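Local coordinates for protein pantothenate kinase (Coxiella burnetii, PDB 3TQC) that catalyses the ATP-dependent phosphorylation of pantothenate to 4'-phosphopantothenate, the first step of coenzyme A biosynthesis, at residues G99-G104 and I245-S250; L33-S38 and E54-Y59; N165-K168 and N173-I176; G132-N137 and K147-P152. One frame throughout, in Å; residues are numbered along the deposited sequence.

Contact 1 of 4, residues G99-G104 and I245-S250. With ADP (adenosine-5'-diphosphate), chain D.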
loop_
_atom_site.group_PDB
_atom_site.type_symbol
_atom_site.label_atom_id
_atom_site.label_comp_id
_atom_site.label_asym_id
_atom_site.label_seq_id
_atom_site.Cartn_x
_atom_site.Cartn_y
_atom_site.Cartn_z
ATOM N N GLY B 99 1.267 -10.994 11.458
ATOM C CA GLY B 99 1.493 -12.404 11.659
ATOM C C GLY B 99 0.423 -12.967 12.576
ATOM O O GLY B 99 -0.339 -12.215 13.181
ATOM N N SER B 100 0.370 -14.302 12.649
ATOM C CA SER B 100 -0.602 -15.019 13.458
ATOM C C SER B 100 -0.511 -14.638 14.912
ATOM O O SER B 100 0.524 -14.159 15.373
ATOM C CB SER B 100 -0.341 -16.520 13.363
ATOM O OG SER B 100 -1.053 -17.247 14.350
ATOM N N VAL B 101 -1.586 -14.899 15.642
ATOM C CA VAL B 101 -1.518 -14.933 17.084
ATOM C C VAL B 101 -0.407 -15.924 17.470
ATOM O O VAL B 101 -0.322 -17.009 16.905
ATOM C CB VAL B 101 -2.869 -15.409 17.710
ATOM C CG1 VAL B 101 -2.766 -15.510 19.255
ATOM C CG2 VAL B 101 -4.046 -14.503 17.279
ATOM N N ALA B 102 0.446 -15.525 18.411
ATOM C CA ALA B 102 1.491 -16.383 18.984
ATOM C C ALA B 102 2.681 -16.667 18.067
ATOM O O ALA B 102 3.488 -17.542 18.363
ATOM C CB ALA B 102 0.899 -17.685 19.487
ATOM N N VAL B 103 2.798 -15.946 16.963
ATOM C CA VAL B 103 3.893 -16.171 16.036
ATOM C C VAL B 103 5.134 -15.398 16.492
ATOM O O VAL B 103 6.252 -15.697 16.098
ATOM C CB VAL B 103 3.493 -15.784 14.600
ATOM C CG1 VAL B 103 3.555 -14.290 14.404
ATOM C CG2 VAL B 103 4.389 -16.489 13.590
ATOM N N GLY B 104 4.928 -14.395 17.331
ATOM C CA GLY B 104 6.038 -13.666 17.918
ATOM C C GLY B 104 6.159 -12.223 17.495
ATOM O O GLY B 104 7.248 -11.663 17.525
ATOM N N ILE B 245 -0.144 -22.981 22.432
ATOM C CA ILE B 245 -0.517 -23.852 23.537
ATOM C C ILE B 245 0.471 -23.719 24.685
ATOM O O ILE B 245 0.070 -23.670 25.837
ATOM C CB ILE B 245 -0.688 -25.330 23.101
ATOM C CG1 ILE B 245 -1.918 -25.472 22.197
ATOM C CG2 ILE B 245 -0.850 -26.242 24.310
ATOM C CD1 ILE B 245 -1.947 -26.768 21.409
ATOM N N ASP B 246 1.756 -23.636 24.387
ATOM C CA ASP B 246 2.741 -23.429 25.441
ATOM C C ASP B 246 2.549 -22.089 26.140
ATOM O O ASP B 246 2.608 -22.017 27.357
ATOM C CB ASP B 246 4.164 -23.540 24.896
ATOM C CG ASP B 246 4.547 -24.969 24.560
ATOM O OD1 ASP B 246 3.760 -25.893 24.866
ATOM O OD2 ASP B 246 5.649 -25.164 23.989
ATOM N N ARG B 247 2.298 -21.033 25.388
ATOM C CA ARG B 247 2.103 -19.719 26.006
ATOM C C ARG B 247 0.929 -19.723 27.003
ATOM O O ARG B 247 1.050 -19.183 28.105
ATOM C CB ARG B 247 1.909 -18.635 24.954
ATOM C CG ARG B 247 2.048 -17.221 25.509
ATOM C CD ARG B 247 1.903 -16.205 24.421
ATOM N NE ARG B 247 0.566 -16.196 23.822
ATOM C CZ ARG B 247 0.207 -15.422 22.800
ATOM N NH1 ARG B 247 1.082 -14.593 22.240
ATOM N NH2 ARG B 247 -1.030 -15.473 22.330
ATOM N N VAL B 248 -0.185 -20.352 26.622
ATOM C CA VAL B 248 -1.335 -20.490 27.523
ATOM C C VAL B 248 -0.993 -21.384 28.707
ATOM O O VAL B 248 -1.287 -21.037 29.843
ATOM C CB VAL B 248 -2.605 -21.009 26.799
ATOM C CG1 VAL B 248 -2.311 -22.264 26.029
ATOM C CG2 VAL B 248 -3.742 -21.267 27.795
ATOM N N LEU B 249 -0.361 -22.523 28.449
ATOM C CA LEU B 249 0.095 -23.377 29.542
ATOM C C LEU B 249 0.996 -22.593 30.496
ATOM O O LEU B 249 0.836 -22.676 31.705
ATOM C CB LEU B 249 0.821 -24.623 29.019
ATOM C CG LEU B 249 0.048 -25.951 29.016
ATOM C CD1 LEU B 249 -1.460 -25.800 28.758
ATOM C CD2 LEU B 249 0.676 -26.910 27.999
ATOM N N SER B 250 1.927 -21.820 29.949
ATOM C CA SER B 250 2.818 -20.995 30.773
ATOM C C SER B 250 2.064 -20.029 31.697
ATOM O O SER B 250 2.396 -19.918 32.881
ATOM C CB SER B 250 3.785 -20.209 29.896
ATOM O OG SER B 250 4.266 -19.093 30.610
HETATM P PB ADP D . 2.401 -12.491 19.289
HETATM O O1B ADP D . 2.789 -11.136 19.793
HETATM O O2B ADP D . 2.465 -12.610 17.789
HETATM O O3B ADP D . 1.115 -13.045 19.861
HETATM P PA ADP D . 4.510 -13.228 21.034
HETATM O O1A ADP D . 5.467 -12.171 20.538
HETATM O O2A ADP D . 3.745 -13.047 22.307
HETATM O O3A ADP D . 3.465 -13.549 19.859
HETATM O "O5'" ADP D . 5.298 -14.596 21.163
HETATM C "C5'" ADP D . 4.615 -15.838 21.160
HETATM C "C4'" ADP D . 5.364 -16.827 22.042
HETATM O "O4'" ADP D . 6.582 -17.218 21.417
HETATM C "C3'" ADP D . 5.759 -16.222 23.372
HETATM O "O3'" ADP D . 5.661 -17.237 24.372
HETATM C "C2'" ADP D . 7.185 -15.762 23.195
HETATM O "O2'" ADP D . 7.920 -15.873 24.401
HETATM C "C1'" ADP D . 7.711 -16.722 22.150
HETATM N N9 ADP D . 8.649 -16.115 21.185
HETATM C C8 ADP D . 8.347 -15.147 20.308
HETATM N N7 ADP D . 9.421 -14.834 19.549
HETATM C C5 ADP D . 10.422 -15.621 19.953
HETATM C C6 ADP D . 11.813 -15.785 19.543
HETATM N N6 ADP D . 12.300 -15.004 18.548
HETATM N N1 ADP D . 12.539 -16.712 20.194
HETATM C C2 ADP D . 12.032 -17.472 21.190
HETATM N N3 ADP D . 10.752 -17.367 21.608
HETATM C C4 ADP D . 9.920 -16.468 21.025
#

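Contact 2 of 4, residues L33-S38 and E54-Y59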
loop_
_atom_site.group_PDB
_atom_site.type_symbol
_atom_site.label_atom_id
_atom_site.label_comp_id
_atom_site.label_asym_id
_atom_site.label_seq_id
_atom_site.Cartn_x
_atom_site.Cartn_y
_atom_site.Cartn_z
ATOM N N LEU B 33 28.600 -4.499 13.122
ATOM C CA LEU B 33 27.346 -4.565 13.874
ATOM C C LEU B 33 27.507 -5.459 15.093
ATOM O O LEU B 33 27.328 -6.686 15.029
ATOM C CB LEU B 33 26.196 -5.054 12.988
ATOM C CG LEU B 33 25.502 -3.978 12.156
ATOM C CD1 LEU B 33 24.718 -3.052 13.052
ATOM C CD2 LEU B 33 26.484 -3.171 11.346
ATOM N N THR B 34 27.834 -4.814 16.207
ATOM C CA THR B 34 28.093 -5.497 17.462
ATOM C C THR B 34 27.151 -4.933 18.520
ATOM O O THR B 34 26.999 -3.715 18.629
ATOM C CB THR B 34 29.560 -5.312 17.882
ATOM O OG1 THR B 34 29.802 -6.030 19.098
ATOM C CG2 THR B 34 29.903 -3.829 18.068
ATOM N N LEU B 35 26.488 -5.813 19.267
ATOM C CA LEU B 35 25.623 -5.366 20.353
ATOM C C LEU B 35 26.452 -4.650 21.398
ATOM O O LEU B 35 27.543 -5.080 21.746
ATOM C CB LEU B 35 24.868 -6.520 21.007
ATOM C CG LEU B 35 23.719 -7.121 20.207
ATOM C CD1 LEU B 35 23.096 -8.196 21.057
ATOM C CD2 LEU B 35 22.675 -6.081 19.791
ATOM N N THR B 36 25.920 -3.537 21.869
ATOM C CA THR B 36 26.583 -2.726 22.874
ATOM C C THR B 36 25.942 -2.994 24.227
ATOM O O THR B 36 24.870 -3.598 24.308
ATOM C CB THR B 36 26.424 -1.230 22.564
ATOM O OG1 THR B 36 27.049 -0.460 23.594
ATOM C CG2 THR B 36 24.974 -0.860 22.525
ATOM N N GLU B 37 26.582 -2.510 25.282
ATOM C CA GLU B 37 26.004 -2.582 26.612
ATOM C C GLU B 37 24.652 -1.863 26.648
ATOM O O GLU B 37 23.716 -2.353 27.270
ATOM C CB GLU B 37 26.949 -1.986 27.652
ATOM C CG GLU B 37 26.568 -2.330 29.081
ATOM C CD GLU B 37 27.451 -1.644 30.106
ATOM O OE1 GLU B 37 28.367 -0.882 29.700
ATOM O OE2 GLU B 37 27.233 -1.871 31.321
ATOM N N SER B 38 24.549 -0.716 25.974
ATOM C CA SER B 38 23.273 -0.004 25.871
ATOM C C SER B 38 22.185 -0.856 25.215
ATOM O O SER B 38 21.055 -0.870 25.695
ATOM C CB SER B 38 23.432 1.307 25.101
ATOM O OG SER B 38 22.174 1.914 24.855
ATOM N N GLU B 54 20.472 -15.103 18.255
ATOM C CA GLU B 54 19.411 -14.742 17.325
ATOM C C GLU B 54 19.288 -13.227 17.186
ATOM O O GLU B 54 19.102 -12.725 16.076
ATOM C CB GLU B 54 18.083 -15.366 17.787
ATOM C CG GLU B 54 16.900 -15.156 16.872
ATOM C CD GLU B 54 16.922 -16.000 15.599
ATOM O OE1 GLU B 54 17.845 -16.800 15.396
ATOM O OE2 GLU B 54 15.998 -15.831 14.788
ATOM N N VAL B 55 19.405 -12.507 18.301
ATOM C CA VAL B 55 19.399 -11.048 18.275
ATOM C C VAL B 55 20.580 -10.525 17.479
ATOM O O VAL B 55 20.427 -9.619 16.649
ATOM C CB VAL B 55 19.516 -10.425 19.685
ATOM C CG1 VAL B 55 19.695 -8.917 19.569
ATOM C CG2 VAL B 55 18.306 -10.744 20.531
ATOM N N THR B 56 21.763 -11.077 17.737
ATOM C CA THR B 56 22.953 -10.598 17.078
ATOM C C THR B 56 22.917 -10.903 15.576
ATOM O O THR B 56 23.254 -10.050 14.769
ATOM C CB THR B 56 24.241 -11.187 17.682
ATOM O OG1 THR B 56 24.296 -10.893 19.082
ATOM C CG2 THR B 56 25.460 -10.586 17.003
ATOM N N GLU B 57 22.498 -12.114 15.219
ATOM C CA GLU B 57 22.634 -12.604 13.857
ATOM C C GLU B 57 21.473 -12.154 12.977
ATOM O O GLU B 57 21.683 -11.879 11.811
ATOM C CB GLU B 57 22.768 -14.135 13.825
ATOM C CG GLU B 57 24.128 -14.677 14.292
ATOM C CD GLU B 57 24.184 -16.217 14.301
ATOM O OE1 GLU B 57 23.212 -16.857 13.827
ATOM O OE2 GLU B 57 25.185 -16.788 14.780
ATOM N N ILE B 58 20.272 -12.046 13.530
ATOM C CA ILE B 58 19.099 -11.693 12.731
ATOM C C ILE B 58 18.604 -10.276 12.995
ATOM O O ILE B 58 18.568 -9.453 12.087
ATOM C CB ILE B 58 17.941 -12.672 12.970
ATOM C CG1 ILE B 58 18.372 -14.115 12.681
ATOM C CG2 ILE B 58 16.765 -12.319 12.082
ATOM C CD1 ILE B 58 18.606 -14.386 11.211
ATOM N N TYR B 59 18.239 -9.978 14.238
ATOM C CA TYR B 59 17.534 -8.721 14.539
ATOM C C TYR B 59 18.388 -7.470 14.475
ATOM O O TYR B 59 17.913 -6.414 14.054
ATOM C CB TYR B 59 16.783 -8.844 15.871
ATOM C CG TYR B 59 15.738 -9.917 15.726
ATOM C CD1 TYR B 59 14.590 -9.671 15.006
ATOM C CD2 TYR B 59 15.942 -11.200 16.228
ATOM C CE1 TYR B 59 13.643 -10.648 14.818
ATOM C CE2 TYR B 59 14.996 -12.183 16.047
ATOM C CZ TYR B 59 13.845 -11.896 15.337
ATOM O OH TYR B 59 12.892 -12.857 15.141
HETATM O O HOH W 1 25.355 -8.865 14.061
#

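Contact 3 of 4, residues N165-K168 and N173-I176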
loop_
_atom_site.group_PDB
_atom_site.type_symbol
_atom_site.label_atom_id
_atom_site.label_comp_id
_atom_site.label_asym_id
_atom_site.label_seq_id
_atom_site.Cartn_x
_atom_site.Cartn_y
_atom_site.Cartn_z
ATOM N N ASN B 165 -3.790 8.127 11.197
ATOM C CA ASN B 165 -3.948 9.370 10.468
ATOM C C ASN B 165 -3.347 10.516 11.258
ATOM O O ASN B 165 -2.632 11.328 10.718
ATOM C CB ASN B 165 -5.432 9.652 10.195
ATOM C CG ASN B 165 -5.646 10.902 9.385
ATOM O OD1 ASN B 165 -5.201 10.990 8.243
ATOM N ND2 ASN B 165 -6.325 11.884 9.969
ATOM N N ALA B 166 -3.649 10.568 12.546
ATOM C CA ALA B 166 -3.139 11.640 13.383
ATOM C C ALA B 166 -1.608 11.613 13.426
ATOM O O ALA B 166 -0.952 12.652 13.350
ATOM C CB ALA B 166 -3.716 11.540 14.761
ATOM N N ILE B 167 -1.034 10.423 13.526
ATOM C CA ILE B 167 0.419 10.314 13.597
ATOM C C ILE B 167 1.030 10.800 12.286
ATOM O O ILE B 167 1.981 11.563 12.288
ATOM C CB ILE B 167 0.864 8.897 13.966
ATOM C CG1 ILE B 167 0.456 8.602 15.416
ATOM C CG2 ILE B 167 2.379 8.741 13.830
ATOM C CD1 ILE B 167 0.649 7.172 15.831
ATOM N N LYS B 168 0.428 10.401 11.176
ATOM C CA LYS B 168 0.937 10.715 9.857
ATOM C C LYS B 168 0.549 12.106 9.428
ATOM O O LYS B 168 0.933 12.547 8.341
ATOM C CB LYS B 168 0.448 9.683 8.838
ATOM C CG LYS B 168 1.288 8.394 8.838
ATOM C CD LYS B 168 2.735 8.669 8.441
ATOM C CE LYS B 168 3.424 7.427 7.917
ATOM N NZ LYS B 168 4.815 7.709 7.518
ATOM N N ASN B 173 1.319 14.097 20.800
ATOM C CA ASN B 173 0.693 13.433 21.952
ATOM C C ASN B 173 -0.568 12.650 21.602
ATOM O O ASN B 173 -1.630 12.911 22.122
ATOM C CB ASN B 173 0.399 14.462 23.048
ATOM C CG ASN B 173 1.657 15.127 23.579
ATOM O OD1 ASN B 173 1.630 16.294 23.975
ATOM N ND2 ASN B 173 2.765 14.387 23.595
ATOM N N VAL B 174 -0.436 11.680 20.710
ATOM C CA VAL B 174 -1.575 10.865 20.325
ATOM C C VAL B 174 -1.761 9.771 21.357
ATOM O O VAL B 174 -0.801 9.099 21.773
ATOM C CB VAL B 174 -1.403 10.291 18.937
ATOM C CG1 VAL B 174 -2.587 9.372 18.582
ATOM C CG2 VAL B 174 -1.270 11.432 17.956
ATOM N N ARG B 175 -3.004 9.621 21.789
ATOM C CA ARG B 175 -3.349 8.691 22.845
ATOM C C ARG B 175 -3.680 7.319 22.263
ATOM O O ARG B 175 -4.486 7.206 21.357
ATOM C CB ARG B 175 -4.491 9.283 23.665
ATOM C CG ARG B 175 -4.018 10.505 24.449
ATOM C CD ARG B 175 -5.142 11.447 24.835
ATOM N NE ARG B 175 -4.778 12.303 25.973
ATOM C CZ ARG B 175 -3.858 13.273 25.947
ATOM N NH1 ARG B 175 -3.157 13.553 24.842
ATOM N NH2 ARG B 175 -3.628 13.975 27.052
ATOM N N ILE B 176 -3.023 6.279 22.763
ATOM C CA ILE B 176 -3.214 4.934 22.236
ATOM C C ILE B 176 -3.884 4.121 23.320
ATOM O O ILE B 176 -3.363 4.044 24.415
ATOM C CB ILE B 176 -1.879 4.253 21.903
ATOM C CG1 ILE B 176 -1.032 5.115 20.948
ATOM C CG2 ILE B 176 -2.132 2.827 21.355
ATOM C CD1 ILE B 176 -1.671 5.383 19.592
#

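Contact 4 of 4, residues G132-N137 and K147-P152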
loop_
_atom_site.group_PDB
_atom_site.type_symbol
_atom_site.label_atom_id
_atom_site.label_comp_id
_atom_site.label_asym_id
_atom_site.label_seq_id
_atom_site.Cartn_x
_atom_site.Cartn_y
_atom_site.Cartn_z
ATOM N N GLY B 132 -4.967 -2.853 21.293
ATOM C CA GLY B 132 -5.573 -1.746 21.963
ATOM C C GLY B 132 -6.810 -1.205 21.286
ATOM O O GLY B 132 -7.595 -0.505 21.922
ATOM N N PHE B 133 -6.994 -1.526 20.013
ATOM C CA PHE B 133 -8.151 -1.068 19.267
ATOM C C PHE B 133 -9.224 -2.148 19.132
ATOM O O PHE B 133 -10.176 -1.982 18.385
ATOM C CB PHE B 133 -7.702 -0.536 17.909
ATOM C CG PHE B 133 -6.741 0.615 18.022
ATOM C CD1 PHE B 133 -7.203 1.931 18.023
ATOM C CD2 PHE B 133 -5.372 0.382 18.175
ATOM C CE1 PHE B 133 -6.317 3.000 18.131
ATOM C CE2 PHE B 133 -4.478 1.453 18.300
ATOM C CZ PHE B 133 -4.965 2.766 18.277
ATOM N N LEU B 134 -9.081 -3.243 19.877
ATOM C CA LEU B 134 -10.159 -4.204 20.019
ATOM C C LEU B 134 -11.307 -3.531 20.739
ATOM O O LEU B 134 -11.081 -2.671 21.590
ATOM C CB LEU B 134 -9.710 -5.419 20.832
ATOM C CG LEU B 134 -8.766 -6.379 20.113
ATOM C CD1 LEU B 134 -8.146 -7.371 21.107
ATOM C CD2 LEU B 134 -9.513 -7.106 18.986
ATOM N N TYR B 135 -12.535 -3.919 20.396
ATOM C CA TYR B 135 -13.701 -3.531 21.179
ATOM C C TYR B 135 -13.607 -4.219 22.540
ATOM O O TYR B 135 -13.067 -5.319 22.650
ATOM C CB TYR B 135 -15.014 -3.933 20.483
ATOM C CG TYR B 135 -15.348 -3.170 19.202
ATOM C CD1 TYR B 135 -15.519 -1.787 19.207
ATOM C CD2 TYR B 135 -15.532 -3.845 17.994
ATOM C CE1 TYR B 135 -15.835 -1.092 18.039
ATOM C CE2 TYR B 135 -15.849 -3.159 16.822
ATOM C CZ TYR B 135 -16.005 -1.787 16.850
ATOM O OH TYR B 135 -16.334 -1.120 15.687
ATOM N N SER B 136 -14.130 -3.575 23.573
ATOM C CA SER B 136 -14.169 -4.173 24.896
ATOM C C SER B 136 -14.978 -5.460 24.875
ATOM O O SER B 136 -15.789 -5.685 23.970
ATOM C CB SER B 136 -14.828 -3.218 25.876
ATOM O OG SER B 136 -16.148 -2.960 25.453
ATOM N N ASN B 137 -14.769 -6.296 25.886
ATOM C CA ASN B 137 -15.530 -7.543 26.008
ATOM C C ASN B 137 -17.034 -7.278 26.037
ATOM O O ASN B 137 -17.799 -7.977 25.380
ATOM C CB ASN B 137 -15.103 -8.339 27.245
ATOM C CG ASN B 137 -13.743 -9.008 27.082
ATOM O OD1 ASN B 137 -13.192 -9.075 25.986
ATOM N ND2 ASN B 137 -13.200 -9.512 28.183
ATOM N N LYS B 147 -16.210 -14.878 20.515
ATOM C CA LYS B 147 -15.491 -16.014 19.930
ATOM C C LYS B 147 -14.693 -15.564 18.701
ATOM O O LYS B 147 -14.040 -16.375 18.044
ATOM C CB LYS B 147 -16.484 -17.139 19.570
ATOM C CG LYS B 147 -16.185 -18.512 20.218
ATOM C CD LYS B 147 -16.225 -18.472 21.756
ATOM C CE LYS B 147 -15.518 -19.697 22.412
ATOM N NZ LYS B 147 -15.925 -21.059 21.896
ATOM N N ARG B 148 -14.725 -14.264 18.416
ATOM C CA ARG B 148 -14.154 -13.704 17.204
ATOM C C ARG B 148 -13.162 -12.568 17.525
ATOM O O ARG B 148 -12.941 -11.673 16.721
ATOM C CB ARG B 148 -15.291 -13.183 16.329
ATOM C CG ARG B 148 -16.366 -14.234 16.001
ATOM C CD ARG B 148 -15.964 -15.142 14.839
ATOM N NE ARG B 148 -15.917 -14.410 13.570
ATOM C CZ ARG B 148 -15.854 -14.975 12.363
ATOM N NH1 ARG B 148 -15.836 -16.303 12.223
ATOM N NH2 ARG B 148 -15.822 -14.200 11.285
ATOM N N LYS B 149 -12.564 -12.622 18.706
ATOM C CA LYS B 149 -11.624 -11.612 19.139
ATOM C C LYS B 149 -10.412 -11.777 18.253
ATOM O O LYS B 149 -9.927 -12.881 18.093
ATOM C CB LYS B 149 -11.256 -11.840 20.604
ATOM C CG LYS B 149 -11.114 -10.582 21.439
ATOM C CD LYS B 149 -11.068 -10.940 22.915
ATOM C CE LYS B 149 -11.135 -9.722 23.798
ATOM N NZ LYS B 149 -10.860 -10.036 25.225
ATOM N N GLY B 150 -9.961 -10.691 17.630
ATOM C CA GLY B 150 -8.855 -10.750 16.689
ATOM C C GLY B 150 -9.297 -10.791 15.233
ATOM O O GLY B 150 -8.509 -10.491 14.335
ATOM N N PHE B 151 -10.548 -11.182 14.997
ATOM C CA PHE B 151 -11.132 -11.128 13.664
ATOM C C PHE B 151 -11.437 -9.664 13.349
ATOM O O PHE B 151 -11.550 -8.846 14.255
ATOM C CB PHE B 151 -12.412 -11.974 13.581
ATOM C CG PHE B 151 -12.164 -13.464 13.558
ATOM C CD1 PHE B 151 -12.417 -14.199 12.408
ATOM C CD2 PHE B 151 -11.695 -14.130 14.685
ATOM C CE1 PHE B 151 -12.194 -15.565 12.377
ATOM C CE2 PHE B 151 -11.480 -15.496 14.659
ATOM C CZ PHE B 151 -11.723 -16.212 13.505
ATOM N N PRO B 152 -11.560 -9.316 12.067
ATOM C CA PRO B 152 -11.660 -7.865 11.746
ATOM C C PRO B 152 -12.829 -7.159 12.439
ATOM O O PRO B 152 -12.696 -6.009 12.834
ATOM C CB PRO B 152 -11.869 -7.835 10.229
ATOM C CG PRO B 152 -11.391 -9.211 9.738
ATOM C CD PRO B 152 -11.557 -10.180 10.874
#

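Contact 1 of 4, residues G99-G104 and I245-S250
Arg247 leaves its helix with CG opposite the backbone N (chi1 -166°), runs on straight, then bends at chi3 (65°), which swings the guanidinium over Ala102 and against the beta-phosphate of ADP. The CB of Ala102 sits 3.9 Å above one face of that group, near its rim. CG1 of Val101 meets Arg247 NH2 at 3.5 Å, the two side chains crossing at about a right angle. No hydrogen bond joins the segments directly, and the phosphate bridges them. Arg247 NH1 donates to ADP O3B at 2.8 Å, the oxygen lying at the guanidinium edge and in its plane, and the same oxygen accepts a hydrogen bond from Ala102 N at 2.9 Å. A second, weak bond runs from Arg247 NH1 to O2A of the alpha-phosphate at 3.1 Å, so one nitrogen spans both phosphates. On the loop side Gly104 N reaches ADP O2B at 3.1 Å, and, from the start of helix 105-116, Lys105, Ser106 and Thr107 also bond the nucleotide. Backbone amides wrapped round a beta-phosphate between strand 93-99 and helix 105-116 are the hallmark of the P-loop (Walker A motif), here supplemented by an arginine from helix 237-253.

Contact 2 of 4, residues L33-S38 and E54-Y59
Leu35 pushes its isobutyl end against helix 52-84, where CD1 lies 3.8 Å from Val55 CG1 and 3.6 Å from Thr56 OG1. With chi1 at -74° and chi2 at -178°, CG stands opposite the carbonyl carbon and CD1 continues the chain outward to the helix. CD2 takes a smaller share, 4.1 Å from the same Val55 CG1. Leu35 and Val55 cross at about a right angle, a branch-to-branch meeting of methyl groups. The Thr56 hydroxyl belongs to this close-packed part too: its hydrogen bond goes to Leu52 O one turn earlier, and Leu35 CD1 meets the oxygen in van der Waals contact. Val55 is buried, and Leu115 of helix 105-116 together with Leu52 and Leu60 of helix 52-84 adds to the apolar surroundings of Leu35.

The loose side is the water-bridged edge. No direct hydrogen bond links the segments; instead a water donates to Leu33 O at 3.1 Å and to Thr56 O at 2.5 Å, the latter distance being short and so less certain in detail. The Thr56 carbonyl lies in a widened stretch of the helix, a pi-type turn spanning 55-59. The arrangement is plain loop-on-helix packing: an extended segment leading to the N-cap Thr36 of helix 37-42 lies along the first turns of the long helix 52-84.

Contact 3 of 4, residues N165-K168 and N173-I176
The C-terminal part of helix 157-168 faces the start of strand 174-180 across a short connection, with the backbones closest at Ile167 and Val174, whose CA atoms are 7.0 Å apart. Val174 carries the contact from the strand, its CB directed at the helix. Its chi1 of 177° sets CG1 opposite the backbone N and leaves CG2 beside that N, and CG2 is the branch that touches both helix residues. One neighbour is Ala166 CB at 4.0 Å, a methyl-to-methyl meeting with the alanine also directed at the strand. The other is Ile167 CG1 at 4.2 Å. Ile167 starts off alongside the strand, but at chi1 -68° its CG1 branch stands opposite the carbonyl carbon and turns in toward the valine, the two side chains meeting at a slant. A single valine methyl is thus set against two successive helix residues.

The surroundings extend this apolar layer. Val163, one turn earlier on the helix, touches Val174 and Ile176. This end of the helix touches both sheets through Ile167, which packs on Val194 of the small antiparallel sheet and on Ile94 of the large mixed one. The strand's backbone is satisfied by pairing with strand 190-194, and Lys168 NZ by Asp228 and Pro92 O. All three touching residues are buried and no hydrogen bond crosses between the segments, which implies that the helix end and the strand are held together here by apolar burial and shape rather than by directional bonds.

Contact 4 of 4, residues G132-N137 and K147-P152
Lys149 NZ donates to Asn137 OD1 at 2.6 Å, and the approach is well defined: the nitrogen lies in the carbonyl plane, on a lone pair, with a C=O...N angle of 132°. The lysine starts from a chi1 of -141°, away from a staggered position, and the rest of its chain is drawn out nearly straight toward Asn137. Asn137 comes to meet it with CG opposite its carbonyl carbon, beside the backbone N, and the two side chains cross at about a right angle. Both groups have further partners: Lys149 NZ is hydrogen-bonded to Tyr179 OH and makes a cation-pi contact with Tyr184, while Asn137 ND2 is bonded to Tyr184 O. The buried ammonium is thereby given polar and aromatic company, which probably helps to offset the cost of its charge, and the amide is fixed at both of its ends.

These are two loops of a P-loop kinase fold, one between strand 125-129 and helix 137-142, the other between that helix and helix 157-168. Leu134 forms the apolar side of the contact. With chi1 at -73° it sends CD2 to 3.9 Å from Gly150 N, and CD1 to 4.4 Å from Lys149 CG. Gly150 sits in the type II turn Arg148-Phe151, at a positive phi that suits glycine. The turn is closed by Phe151 N to Arg148 O at 3.0 Å, and beside it the flat groups of these two residues lie face against face, Phe151 CD1 standing 3.4 Å above the plane of the Arg148 guanidinium.

Contact 2 comes first along the chain and is complete before contact 1 opens; the loop closed by contact 1 then encloses contact 4 followed by contact 3. Contacts 1, 3 and 4 belong to the part of the chain related to phosphoribulokinase and uridine kinase. Contact 1 holds the ADP, and contact 4, its centre about 17 Å from that of contact 1, lies near the P-loop. Contacts 2 and 3 are packing at a distance, their centres about 25 Å and about 29 Å from that of contact 1. Contacts 2 and 4 lie on opposite sides of the chain's centre, about 35 Å apart between centres. Contacts 3 and 4 touch directly: Ile176 CG2 packs on Phe133 CE2 at 4.1 Å, joining strand 174-180 to the loop after strand 125-129.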